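Local atomic coordinates of probable N-glycosylase/DNA lyase (Thermotoga maritima, PDB entry 3N0U), a protein that is a probable DNA glycosylase of the helix-hairpin-helix superfamily, built largely of alpha helices, with no beta strand. Residues 21-26 and 209-214; 37-42 and 151-156; 49-54 and 104-109; 90-93 and 98-101. All coordinates share one frame; numbering follows the deposited sequence. Where two conformers were deposited one is given.

Contact 1. Residues 21-26 and 209-214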
loop_
_atom_site.group_PDB
_atom_site.type_symbol
_atom_site.label_atom_id
_atom_site.label_comp_id
_atom_site.label_asym_id
_atom_site.label_seq_id
_atom_site.Cartn_x
_atom_site.Cartn_y
_atom_site.Cartn_z
ATOM N N GLU A 21 -1.890 -1.088 -22.013
ATOM C CA GLU A 21 -1.820 -2.281 -22.834
ATOM C C GLU A 21 -0.457 -2.451 -23.482
ATOM O O GLU A 21 -0.010 -3.566 -23.656
ATOM C CB GLU A 21 -2.909 -2.307 -23.897
ATOM C CG GLU A 21 -4.336 -2.334 -23.341
ATOM C CD GLU A 21 -4.761 -3.636 -22.694
ATOM O OE1 GLU A 21 -3.907 -4.496 -22.422
ATOM O OE2 GLU A 21 -5.981 -3.788 -22.429
ATOM N N ARG A 22 0.218 -1.347 -23.809
ATOM C CA ARG A 22 1.525 -1.456 -24.435
ATOM C C ARG A 22 2.605 -1.960 -23.482
ATOM O O ARG A 22 3.596 -2.545 -23.935
ATOM C CB ARG A 22 1.977 -0.117 -25.009
ATOM C CG ARG A 22 1.163 0.403 -26.177
ATOM C CD ARG A 22 1.742 1.734 -26.650
ATOM N NE ARG A 22 0.859 2.415 -27.590
ATOM C CZ ARG A 22 0.127 3.492 -27.301
ATOM N NH1 ARG A 22 0.180 4.045 -26.094
ATOM N NH2 ARG A 22 -0.650 4.029 -28.235
ATOM N N ILE A 23 2.432 -1.741 -22.179
ATOM C CA ILE A 23 3.423 -2.237 -21.217
ATOM C C ILE A 23 2.994 -3.526 -20.559
ATOM O O ILE A 23 3.751 -4.107 -19.791
ATOM C CB ILE A 23 3.827 -1.191 -20.128
ATOM C CG1 ILE A 23 2.642 -0.663 -19.329
ATOM C CG2 ILE A 23 4.573 -0.012 -20.773
ATOM C CD1 ILE A 23 2.068 -1.613 -18.307
ATOM N N ARG A 24 1.789 -3.989 -20.862
ATOM C CA ARG A 24 1.223 -5.107 -20.120
ATOM C C ARG A 24 2.060 -6.370 -20.206
ATOM O O ARG A 24 2.339 -7.011 -19.197
ATOM C CB ARG A 24 -0.190 -5.387 -20.605
ATOM C CG ARG A 24 -0.950 -6.352 -19.726
ATOM C CD ARG A 24 -2.349 -6.575 -20.318
ATOM N NE ARG A 24 -3.265 -7.135 -19.326
ATOM C CZ ARG A 24 -4.557 -6.868 -19.267
ATOM N NH1 ARG A 24 -5.273 -7.422 -18.309
ATOM N NH2 ARG A 24 -5.144 -6.072 -20.175
ATOM N N GLU A 25 2.492 -6.727 -21.408
ATOM C CA GLU A 25 3.176 -8.002 -21.590
ATOM C C GLU A 25 4.486 -8.000 -20.827
ATOM O O GLU A 25 4.829 -8.970 -20.172
ATOM C CB GLU A 25 3.445 -8.242 -23.069
ATOM C CG GLU A 25 4.181 -9.534 -23.360
ATOM C CD GLU A 25 4.579 -9.653 -24.827
ATOM O OE1 GLU A 25 5.715 -10.102 -25.108
ATOM O OE2 GLU A 25 3.755 -9.292 -25.700
ATOM N N GLU A 26 5.212 -6.898 -20.903
ATOM C CA GLU A 26 6.511 -6.847 -20.257
ATOM C C GLU A 26 6.414 -6.738 -18.745
ATOM O O GLU A 26 7.307 -7.197 -18.027
ATOM C CB GLU A 26 7.383 -5.721 -20.843
ATOM C CG GLU A 26 6.997 -4.312 -20.488
ATOM C CD GLU A 26 7.700 -3.303 -21.385
ATOM O OE1 GLU A 26 8.227 -2.294 -20.871
ATOM O OE2 GLU A 26 7.695 -3.512 -22.605
ATOM N N LEU A 209 -0.209 0.353 -13.043
ATOM C CA LEU A 209 -0.197 1.819 -13.026
ATOM C C LEU A 209 1.174 2.337 -12.607
ATOM O O LEU A 209 1.703 3.305 -13.166
ATOM C CB LEU A 209 -1.260 2.358 -12.076
ATOM C CG LEU A 209 -2.716 2.211 -12.525
ATOM C CD1 LEU A 209 -3.635 2.717 -11.430
ATOM C CD2 LEU A 209 -2.987 2.957 -13.821
ATOM N N TRP A 210 1.770 1.701 -11.608
ATOM C CA TRP A 210 3.072 2.177 -11.142
ATOM C C TRP A 210 4.212 1.865 -12.100
ATOM O O TRP A 210 5.210 2.589 -12.132
ATOM C CB TRP A 210 3.386 1.648 -9.743
ATOM C CG TRP A 210 2.979 2.607 -8.675
ATOM C CD1 TRP A 210 1.850 2.576 -7.916
ATOM C CD2 TRP A 210 3.706 3.761 -8.269
ATOM N NE1 TRP A 210 1.834 3.641 -7.051
ATOM C CE2 TRP A 210 2.970 4.382 -7.246
ATOM C CE3 TRP A 210 4.921 4.326 -8.668
ATOM C CZ2 TRP A 210 3.402 5.544 -6.621
ATOM C CZ3 TRP A 210 5.355 5.478 -8.041
ATOM C CH2 TRP A 210 4.596 6.077 -7.030
ATOM N N TYR A 211 4.062 0.813 -12.898
ATOM C CA TYR A 211 5.058 0.469 -13.910
ATOM C C TYR A 211 5.247 1.620 -14.901
ATOM O O TYR A 211 6.332 1.834 -15.416
ATOM C CB TYR A 211 4.676 -0.832 -14.637
ATOM C CG TYR A 211 5.711 -1.285 -15.631
ATOM C CD1 TYR A 211 6.758 -2.081 -15.233
ATOM C CD2 TYR A 211 5.679 -0.857 -16.960
ATOM C CE1 TYR A 211 7.731 -2.482 -16.129
ATOM C CE2 TYR A 211 6.632 -1.260 -17.850
ATOM C CZ TYR A 211 7.675 -2.054 -17.427
ATOM O OH TYR A 211 8.657 -2.446 -18.299
ATOM N N LEU A 212 4.196 2.383 -15.123
ATOM C CA LEU A 212 4.260 3.485 -16.090
ATOM C C LEU A 212 5.344 4.510 -15.793
ATOM O O LEU A 212 5.854 5.134 -16.710
ATOM C CB LEU A 212 2.919 4.216 -16.166
ATOM C CG LEU A 212 1.722 3.407 -16.644
ATOM C CD1 LEU A 212 0.458 4.305 -16.608
ATOM C CD2 LEU A 212 1.959 2.874 -18.017
ATOM N N VAL A 213 5.680 4.703 -14.519
ATOM C CA VAL A 213 6.573 5.783 -14.121
ATOM C C VAL A 213 8.006 5.538 -14.602
ATOM O O VAL A 213 8.580 6.320 -15.401
ATOM C CB VAL A 213 6.583 5.921 -12.577
ATOM C CG1 VAL A 213 7.530 7.025 -12.130
ATOM C CG2 VAL A 213 5.176 6.178 -12.060
ATOM N N LYS A 214 8.592 4.449 -14.115
ATOM C CA LYS A 214 10.002 4.173 -14.339
ATOM C C LYS A 214 10.234 2.723 -14.758
ATOM O O LYS A 214 11.365 2.278 -14.866
ATOM C CB LYS A 214 10.804 4.482 -13.066
ATOM C CG LYS A 214 11.051 5.971 -12.849
ATOM C CD LYS A 214 11.815 6.255 -11.561
ATOM C CE LYS A 214 13.330 6.211 -11.766
ATOM N NZ LYS A 214 13.889 4.827 -11.740
#
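I23 and L212 mark the point where two helical segments cross almost at right angles, with an interaxial angle of 93°, a closest axial approach of 10.1 Å and 7.7 Å between the CA atoms of this pair. This orthogonal helix packing in an all-alpha fold joins the long helix 13-44, near its N-terminal part, to helix 202-214 at the far end of the chain. Branched aliphatic residues suit such a crossing because they fill the gap without needing length. I23 keeps CG1 between its backbone N and carbonyl carbon (chi1 57°), and from there CG1 reaches L212 CD2 at 3.8 Å. The same residue lies obliquely against the Y211 ring, with its CB 3.6 Å from Y211 CE2. L212 continues the apolar seam onto L16 and L20, while Y208 packs on I23 from the same helix. R24, pointing away from the crossing, is salt-bridged to E21 and E200. Tyrosine suits its position by combining a greasy ring with a polar tip: the ring runs past I23, and the hydroxyl emerges beside the exposed E26. Beyond CG the E26 chain is extended, long enough to bring its carboxylate to the ring edge, the two planes being 86° apart. There Y211 OH donates to E26 OE1 at 2.6 Å, entering by the anti lone pair, on the side away from OE2.

Contact 2. Residues 37-42 and 151-156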
loop_
_atom_site.group_PDB
_atom_site.type_symbol
_atom_site.label_atom_id
_atom_site.label_comp_id
_atom_site.label_asym_id
_atom_site.label_seq_id
_atom_site.Cartn_x
_atom_site.Cartn_y
_atom_site.Cartn_z
ATOM N N GLU A 37 4.385 -13.028 -3.895
ATOM C CA GLU A 37 5.012 -12.698 -2.624
ATOM C C GLU A 37 3.964 -12.136 -1.652
ATOM O O GLU A 37 3.948 -12.465 -0.463
ATOM C CB GLU A 37 6.180 -11.726 -2.837
ATOM C CG GLU A 37 7.311 -12.335 -3.695
ATOM C CD GLU A 37 8.331 -11.331 -4.208
ATOM O OE1 GLU A 37 8.189 -10.127 -3.923
ATOM O OE2 GLU A 37 9.282 -11.761 -4.907
ATOM N N PHE A 38 3.050 -11.323 -2.166
ATOM C CA PHE A 38 1.974 -10.805 -1.327
ATOM C C PHE A 38 1.104 -11.947 -0.818
ATOM O O PHE A 38 0.747 -11.978 0.354
ATOM C CB PHE A 38 1.075 -9.841 -2.105
ATOM C CG PHE A 38 1.775 -8.592 -2.604
ATOM C CD1 PHE A 38 2.954 -8.141 -2.039
ATOM C CD2 PHE A 38 1.192 -7.848 -3.602
ATOM C CE1 PHE A 38 3.558 -6.986 -2.492
ATOM C CE2 PHE A 38 1.786 -6.690 -4.069
ATOM C CZ PHE A 38 2.968 -6.249 -3.506
ATOM N N LYS A 39 0.731 -12.860 -1.716
ATOM C CA LYS A 39 -0.139 -13.981 -1.338
ATOM C C LYS A 39 0.547 -14.859 -0.293
ATOM O O LYS A 39 -0.106 -15.358 0.632
ATOM C CB LYS A 39 -0.585 -14.797 -2.563
ATOM C CG LYS A 39 -1.556 -14.037 -3.458
ATOM C CD LYS A 39 -2.315 -14.953 -4.411
ATOM C CE LYS A 39 -3.833 -14.786 -4.266
ATOM N NZ LYS A 39 -4.289 -13.349 -4.294
ATOM N N ARG A 40 1.859 -15.022 -0.428
ATOM C CA ARG A 40 2.646 -15.837 0.496
ATOM C C ARG A 40 2.585 -15.232 1.886
ATOM O O ARG A 40 2.441 -15.954 2.866
ATOM C CB ARG A 40 4.109 -15.982 0.032
ATOM C CG ARG A 40 5.016 -16.699 1.035
ATOM C CD ARG A 40 6.460 -16.704 0.574
ATOM N NE ARG A 40 6.569 -17.094 -0.829
ATOM C CZ ARG A 40 7.268 -16.432 -1.749
ATOM N NH1 ARG A 40 7.945 -15.340 -1.423
ATOM N NH2 ARG A 40 7.297 -16.869 -3.001
ATOM N N LEU A 41 2.666 -13.905 1.974
ATOM C CA LEU A 41 2.616 -13.227 3.266
ATOM C C LEU A 41 1.246 -13.451 3.926
ATOM O O LEU A 41 1.165 -13.805 5.088
ATOM C CB LEU A 41 2.905 -11.732 3.082
ATOM C CG LEU A 41 2.770 -10.884 4.341
ATOM C CD1 LEU A 41 3.712 -11.388 5.456
ATOM C CD2 LEU A 41 3.024 -9.418 4.059
ATOM N N GLY A 42 0.165 -13.238 3.184
ATOM C CA GLY A 42 -1.159 -13.468 3.733
ATOM C C GLY A 42 -1.426 -14.920 4.122
ATOM O O GLY A 42 -2.093 -15.191 5.128
ATOM N N GLY A 151 -1.988 -9.845 -0.111
ATOM C CA GLY A 151 -2.649 -10.616 -1.150
ATOM C C GLY A 151 -4.060 -10.179 -1.506
ATOM O O GLY A 151 -4.670 -10.759 -2.414
ATOM N N VAL A 152 -4.599 -9.174 -0.815
ATOM C CA VAL A 152 -5.959 -8.713 -1.124
ATOM C C VAL A 152 -6.010 -8.009 -2.484
ATOM O O VAL A 152 -5.164 -7.159 -2.793
ATOM C CB VAL A 152 -6.509 -7.775 -0.019
ATOM C CG1 VAL A 152 -7.821 -7.125 -0.446
ATOM C CG2 VAL A 152 -6.699 -8.553 1.299
ATOM N N GLU A 153 -6.985 -8.364 -3.312
ATOM C CA GLU A 153 -7.057 -7.781 -4.646
ATOM C C GLU A 153 -8.170 -6.761 -4.849
ATOM O O GLU A 153 -8.183 -6.053 -5.864
ATOM C CB GLU A 153 -7.163 -8.902 -5.684
ATOM C CG GLU A 153 -5.850 -9.712 -5.785
ATOM C CD GLU A 153 -5.829 -10.765 -6.887
ATOM O OE1 GLU A 153 -6.046 -10.406 -8.075
ATOM O OE2 GLU A 153 -5.557 -11.948 -6.562
ATOM N N ASP A 154 -9.063 -6.656 -3.868
ATOM C CA ASP A 154 -10.305 -5.903 -3.994
ATOM C C ASP A 154 -10.165 -4.385 -3.864
ATOM O O ASP A 154 -11.109 -3.655 -4.196
ATOM C CB ASP A 154 -11.282 -6.372 -2.900
ATOM C CG ASP A 154 -11.378 -7.897 -2.800
ATOM O OD1 ASP A 154 -10.374 -8.562 -2.426
ATOM O OD2 ASP A 154 -12.474 -8.424 -3.065
ATOM N N LEU A 155 -9.011 -3.913 -3.382
ATOM C CA LEU A 155 -8.872 -2.517 -2.924
ATOM C C LEU A 155 -7.884 -1.718 -3.758
ATOM O O LEU A 155 -6.874 -2.247 -4.187
ATOM C CB LEU A 155 -8.410 -2.482 -1.462
ATOM C CG LEU A 155 -9.252 -3.298 -0.467
ATOM C CD1 LEU A 155 -8.688 -3.093 0.955
ATOM C CD2 LEU A 155 -10.749 -2.921 -0.552
ATOM N N ALA A 156 -8.204 -0.447 -4.000
ATOM C CA ALA A 156 -7.273 0.487 -4.619
ATOM C C ALA A 156 -6.427 1.205 -3.593
ATOM O O ALA A 156 -6.870 1.462 -2.462
ATOM C CB ALA A 156 -8.029 1.520 -5.423
#
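The E153 carboxylate is held at both oxygens: K39 NZ forms a salt bridge with E153 OE2 at 3.0 Å, which OE2 accepts through its anti lone pair, away from OE1, while OE1 is hydrogen-bonded to S201 OG. With two partners, the group is probably limited in its rotation. The other flat group, the F38 ring, swings away from 151-156 into a buried setting, where it meets F35 edge-to-face and touches R148 and N149; what F38 offers to this contact is its CB, 3.7 Å from G151 N. K39 is the versatile partner. Its chain bends at chi3 (125°) and again at chi4, curling the ammonium group back toward the loop so that NZ also makes a weak hydrogen bond to G151 O at 3.2 Å. One lysine thus joins a carboxylate and a main-chain carbonyl, and its long, flexible arm suits a position on the exposed flank of helix 13-44. G151 is the C-prime residue of the Schellman motif that ends helix 140-148, in all likelihood the second helix of the helix-hairpin-helix element that gives the superfamily its name. The positive phi of G151 (110°) favours glycine, and the lack of a side chain serves the packing as well: K39 CA and G151 CA lie just 4.2 Å apart, backbone almost on backbone. F38 O and G151 N, although close, have too poor an angle to bond.

Contact 3. Residues 49-54 and 104-109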
loop_
_atom_site.group_PDB
_atom_site.type_symbol
_atom_site.label_atom_id
_atom_site.label_comp_id
_atom_site.label_asym_id
_atom_site.label_seq_id
_atom_site.Cartn_x
_atom_site.Cartn_y
_atom_site.Cartn_z
ATOM N N ASP A 49 5.372 -11.287 10.986
ATOM C CA ASP A 49 5.600 -10.995 9.573
ATOM C C ASP A 49 4.594 -9.937 9.071
ATOM O O ASP A 49 4.927 -9.006 8.311
ATOM C CB ASP A 49 5.417 -12.257 8.721
ATOM C CG ASP A 49 6.479 -13.317 8.961
ATOM O OD1 ASP A 49 7.604 -12.976 9.406
ATOM O OD2 ASP A 49 6.183 -14.514 8.670
ATOM N N LEU A 50 3.342 -10.091 9.467
ATOM C CA LEU A 50 2.317 -9.153 9.052
ATOM C C LEU A 50 2.576 -7.788 9.689
ATOM O O LEU A 50 2.375 -6.752 9.063
ATOM C CB LEU A 50 0.932 -9.668 9.451
ATOM C CG LEU A 50 0.482 -10.928 8.706
ATOM C CD1 LEU A 50 -0.776 -11.452 9.317
ATOM C CD2 LEU A 50 0.256 -10.625 7.240
ATOM N N PHE A 51 3.035 -7.784 10.932
ATOM C CA PHE A 51 3.337 -6.533 11.612
ATOM C C PHE A 51 4.452 -5.759 10.906
ATOM O O PHE A 51 4.430 -4.525 10.830
ATOM C CB PHE A 51 3.742 -6.774 13.072
ATOM C CG PHE A 51 3.837 -5.507 13.853
ATOM C CD1 PHE A 51 5.055 -4.872 14.040
ATOM C CD2 PHE A 51 2.689 -4.898 14.318
ATOM C CE1 PHE A 51 5.123 -3.683 14.745
ATOM C CE2 PHE A 51 2.752 -3.709 14.989
ATOM C CZ PHE A 51 3.965 -3.098 15.200
ATOM N N CYS A 52 5.434 -6.474 10.389
ATOM C CA CYS A 52 6.514 -5.796 9.689
ATOM C C CYS A 52 6.000 -5.168 8.392
ATOM O O CYS A 52 6.445 -4.084 8.010
ATOM C CB CYS A 52 7.667 -6.751 9.422
ATOM S SG CYS A 52 8.547 -7.218 10.926
ATOM N N GLU A 53 5.051 -5.815 7.737
ATOM C CA GLU A 53 4.445 -5.240 6.546
ATOM C C GLU A 53 3.579 -4.033 6.902
ATOM O O GLU A 53 3.557 -3.045 6.191
ATOM C CB GLU A 53 3.611 -6.270 5.800
ATOM C CG GLU A 53 3.265 -5.848 4.371
ATOM C CD GLU A 53 4.503 -5.735 3.497
ATOM O OE1 GLU A 53 5.581 -6.266 3.868
ATOM O OE2 GLU A 53 4.420 -5.064 2.465
ATOM N N LEU A 54 2.846 -4.112 8.004
ATOM C CA LEU A 54 2.097 -2.955 8.460
ATOM C C LEU A 54 3.055 -1.786 8.727
ATOM O O LEU A 54 2.760 -0.641 8.380
ATOM C CB LEU A 54 1.290 -3.299 9.724
ATOM C CG LEU A 54 0.409 -2.174 10.224
ATOM C CD1 LEU A 54 -0.729 -1.882 9.229
ATOM C CD2 LEU A 54 -0.144 -2.548 11.593
ATOM N N GLU A 104 6.997 6.176 16.863
ATOM C CA GLU A 104 5.936 6.209 17.856
ATOM C C GLU A 104 4.700 5.472 17.362
ATOM O O GLU A 104 4.083 4.700 18.115
ATOM C CB GLU A 104 5.603 7.658 18.220
ATOM C CG GLU A 104 6.694 8.322 19.058
ATOM C CD GLU A 104 6.487 9.796 19.326
ATOM O OE1 GLU A 104 5.469 10.358 18.890
ATOM O OE2 GLU A 104 7.360 10.389 19.999
ATOM N N PHE A 105 4.347 5.692 16.100
ATOM C CA PHE A 105 3.232 4.973 15.492
ATOM C C PHE A 105 3.437 3.468 15.564
ATOM O O PHE A 105 2.535 2.730 15.954
ATOM C CB PHE A 105 3.050 5.344 14.016
ATOM C CG PHE A 105 2.611 6.755 13.768
ATOM C CD1 PHE A 105 1.972 7.502 14.734
ATOM C CD2 PHE A 105 2.852 7.332 12.535
ATOM C CE1 PHE A 105 1.578 8.805 14.470
ATOM C CE2 PHE A 105 2.448 8.614 12.256
ATOM C CZ PHE A 105 1.816 9.360 13.226
ATOM N N ILE A 106 4.625 3.018 15.176
ATOM C CA ILE A 106 4.923 1.583 15.108
ATOM C C ILE A 106 4.844 0.974 16.516
ATOM O O ILE A 106 4.236 -0.104 16.722
ATOM C CB ILE A 106 6.280 1.329 14.419
ATOM C CG1 ILE A 106 6.141 1.665 12.937
ATOM C CG2 ILE A 106 6.738 -0.116 14.581
ATOM C CD1 ILE A 106 7.469 1.883 12.222
ATOM N N VAL A 107 5.466 1.629 17.483
ATOM C CA VAL A 107 5.445 1.117 18.845
ATOM C C VAL A 107 3.988 0.995 19.334
ATOM O O VAL A 107 3.590 -0.025 19.933
ATOM C CB VAL A 107 6.271 1.996 19.796
ATOM C CG1 VAL A 107 6.058 1.555 21.230
ATOM C CG2 VAL A 107 7.751 1.888 19.463
ATOM N N GLU A 108 3.185 2.026 19.079
ATOM C CA GLU A 108 1.785 2.019 19.509
ATOM C C GLU A 108 1.011 0.887 18.849
ATOM O O GLU A 108 0.133 0.274 19.459
ATOM C CB GLU A 108 1.108 3.351 19.194
ATOM C CG GLU A 108 1.609 4.525 19.988
ATOM C CD GLU A 108 0.969 5.838 19.532
ATOM O OE1 GLU A 108 1.370 6.373 18.469
ATOM O OE2 GLU A 108 0.048 6.320 20.224
ATOM N N ASN A 109 1.345 0.598 17.602
ATOM C CA ASN A 109 0.627 -0.419 16.843
ATOM C C ASN A 109 0.895 -1.832 17.332
ATOM O O ASN A 109 0.233 -2.780 16.898
ATOM C CB ASN A 109 0.978 -0.304 15.362
ATOM C CG ASN A 109 0.311 0.854 14.719
ATOM O OD1 ASN A 109 -0.648 1.387 15.249
ATOM N ND2 ASN A 109 0.811 1.267 13.569
#
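F51 reaches across to I106 and N109 with its ring edge leading. Its CG is anti to the backbone N (chi1 -170°), which sends the ring from helix 47-59 toward 104-109, and chi2 of -97° sets its plane. Two carbonyl oxygens lie at the rim, near that plane: I106 O is 3.4 Å from F51 CZ, and N109 O is 3.3 Å from F51 CE2. Aromatic C-H groups carry a slight positive charge, so such an edge is a tolerable, probably mildly favourable, neighbour for carbonyl oxygens in a buried place. The apolar part of the contact is made beside it. I106 holds CG2 anti to its backbone N and beside the carbonyl carbon, and this branch meets F51 CE1 at 3.9 Å. N109 lends its CB, 3.9 Å from F51 CE2. A chi1 of -75° turns the N109 amide away from the ring, toward K136, and OD1 accepts a hydrogen bond from K136 N, so this buried polar end is satisfied; L54 CD2 sits loosely at 4.4 Å from N109 ND2. Asparagine suits the spot because it is short enough to pack and polar enough to hold a main-chain N-H. The two helices run roughly antiparallel, their axes 11.0 Å apart. L116 of helix 116-121 adds to the packing on F51, I106 also rests on S55 and L59, and K136 ties N109 to the connection between helices 124-134 and 140-148, where a sodium ion is bound by V132, A135 and I138.

Contact 4. Residues 90-93 and 98-101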
loop_
_atom_site.group_PDB
_atom_site.type_symbol
_atom_site.label_atom_id
_atom_site.label_comp_id
_atom_site.label_asym_id
_atom_site.label_seq_id
_atom_site.Cartn_x
_atom_site.Cartn_y
_atom_site.Cartn_z
ATOM N N LYS A 90 17.223 3.985 14.328
ATOM C CA LYS A 90 17.412 3.190 13.119
ATOM C C LYS A 90 16.646 3.789 11.935
ATOM O O LYS A 90 17.126 3.755 10.804
ATOM C CB LYS A 90 16.997 1.739 13.331
ATOM C CG LYS A 90 17.919 0.960 14.277
ATOM C CD LYS A 90 17.783 -0.525 14.066
ATOM C CE LYS A 90 18.862 -1.317 14.826
ATOM N NZ LYS A 90 18.989 -2.667 14.223
ATOM N N LEU A 91 15.486 4.377 12.190
ATOM C CA LEU A 91 14.754 5.024 11.107
ATOM C C LEU A 91 15.495 6.267 10.632
ATOM O O LEU A 91 15.497 6.570 9.449
ATOM C CB LEU A 91 13.332 5.374 11.515
ATOM C CG LEU A 91 12.443 4.169 11.763
ATOM C CD1 LEU A 91 11.124 4.660 12.314
ATOM C CD2 LEU A 91 12.226 3.399 10.480
ATOM N N ARG A 92 16.142 6.974 11.550
ATOM C CA ARG A 92 16.924 8.151 11.178
ATOM C C ARG A 92 18.101 7.713 10.300
ATOM O O ARG A 92 18.382 8.336 9.265
ATOM C CB ARG A 92 17.397 8.898 12.438
ATOM C CG ARG A 92 18.137 10.174 12.175
ATOM C CD ARG A 92 18.455 10.909 13.506
ATOM N NE ARG A 92 17.244 11.372 14.205
ATOM C CZ ARG A 92 16.657 10.755 15.238
ATOM N NH1 ARG A 92 17.158 9.629 15.744
ATOM N NH2 ARG A 92 15.555 11.273 15.776
ATOM N N GLU A 93 18.759 6.619 10.705
ATOM C CA GLU A 93 19.902 6.071 9.978
ATOM C C GLU A 93 19.588 5.644 8.535
ATOM O O GLU A 93 20.442 5.782 7.658
ATOM C CB GLU A 93 20.494 4.875 10.754
ATOM C CG GLU A 93 21.174 5.247 12.073
ATOM C CD GLU A 93 21.593 4.036 12.915
ATOM O OE1 GLU A 93 21.327 2.875 12.511
ATOM O OE2 GLU A 93 22.196 4.252 13.992
ATOM N N TYR A 98 10.914 11.559 9.130
ATOM C CA TYR A 98 10.072 11.753 10.324
ATOM C C TYR A 98 10.243 10.573 11.261
ATOM O O TYR A 98 9.283 9.899 11.622
ATOM C CB TYR A 98 8.599 11.930 9.925
ATOM C CG TYR A 98 8.415 13.002 8.881
ATOM C CD1 TYR A 98 8.550 14.342 9.198
ATOM C CD2 TYR A 98 8.152 12.665 7.575
ATOM C CE1 TYR A 98 8.389 15.320 8.231
ATOM C CE2 TYR A 98 7.999 13.638 6.596
ATOM C CZ TYR A 98 8.134 14.957 6.935
ATOM O OH TYR A 98 7.996 15.905 5.958
ATOM N N PRO A 99 11.486 10.312 11.666
ATOM C CA PRO A 99 11.776 9.064 12.374
ATOM C C PRO A 99 11.119 8.967 13.742
ATOM O O PRO A 99 10.714 7.876 14.137
ATOM C CB PRO A 99 13.297 9.076 12.485
ATOM C CG PRO A 99 13.673 10.521 12.435
ATOM C CD PRO A 99 12.688 11.137 11.483
ATOM N N GLN A 100 11.045 10.064 14.487
ATOM C CA GLN A 100 10.463 9.997 15.825
ATOM C C GLN A 100 8.986 9.649 15.745
ATOM O O GLN A 100 8.507 8.743 16.427
ATOM C CB GLN A 100 10.670 11.303 16.592
ATOM C CG GLN A 100 10.174 11.248 18.015
ATOM C CD GLN A 100 10.991 10.332 18.917
ATOM O OE1 GLN A 100 12.208 10.147 18.742
ATOM N NE2 GLN A 100 10.321 9.777 19.912
ATOM N N LYS A 101 8.253 10.358 14.906
ATOM C CA LYS A 101 6.824 10.137 14.853
ATOM C C LYS A 101 6.489 8.760 14.275
ATOM O O LYS A 101 5.587 8.080 14.762
ATOM C CB LYS A 101 6.148 11.266 14.059
ATOM C CG LYS A 101 4.687 11.408 14.340
ATOM C CD LYS A 101 4.451 11.810 15.817
ATOM C CE LYS A 101 3.606 10.801 16.552
ATOM N NZ LYS A 101 3.108 11.374 17.839
#
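L91 and P99 form the close-packed half of the junction between two consecutive helices, 84-93 and 99-109, joined by a short turn. L91 CB rests on P99 CB at 3.8 Å, and the leucine's CD1 lies 3.7 Å from P99 O. Backbone also takes part, since R92 N approaches P99 CB to 3.7 Å. The buried leucine extends its packing to I75, R102 and A103, so a large aliphatic group suits it well. Proline is equally apt: just after the N-cap residue Y98 it opens a helix, where its missing N-H costs no helical bond, and its compact ring fits against the preceding helix. The outer half is looser and solvent-facing. R92 leaves with CG anti to its backbone N, then turns at chi3 (-65°) to lay one face of the guanidinium over the proline ring, with NH2 at 3.9 Å from P99 CG. Across this junction, then, the contact is held by van der Waals packing, with no hydrogen bond between the two segments, and the arginine meets proline with a face, which leaves NH1 able to form its salt bridge with E89 in the arginine's own helix.

From the N terminus, helix 13-44 supplies the first side of contact 1 and then of contact 2; helix 47-59 opens contact 3, and helix 84-93 opens contact 4. The closures come in reverse order. Contact 4 closes a short turn, contact 3 brings helix 99-109 back to helix 47-59, contact 2 returns the loop after helix 140-148, and contact 1 joins helix 202-214 to the start. The four loops are therefore nested, none crossing another. L41 packs on D49, L50 and E53, linking contacts 2 and 3 directly, and helix 99-109 is shared by contacts 3 and 4. Contact 1 lies about 31 Å from contact 3, centre to centre, across the molecule.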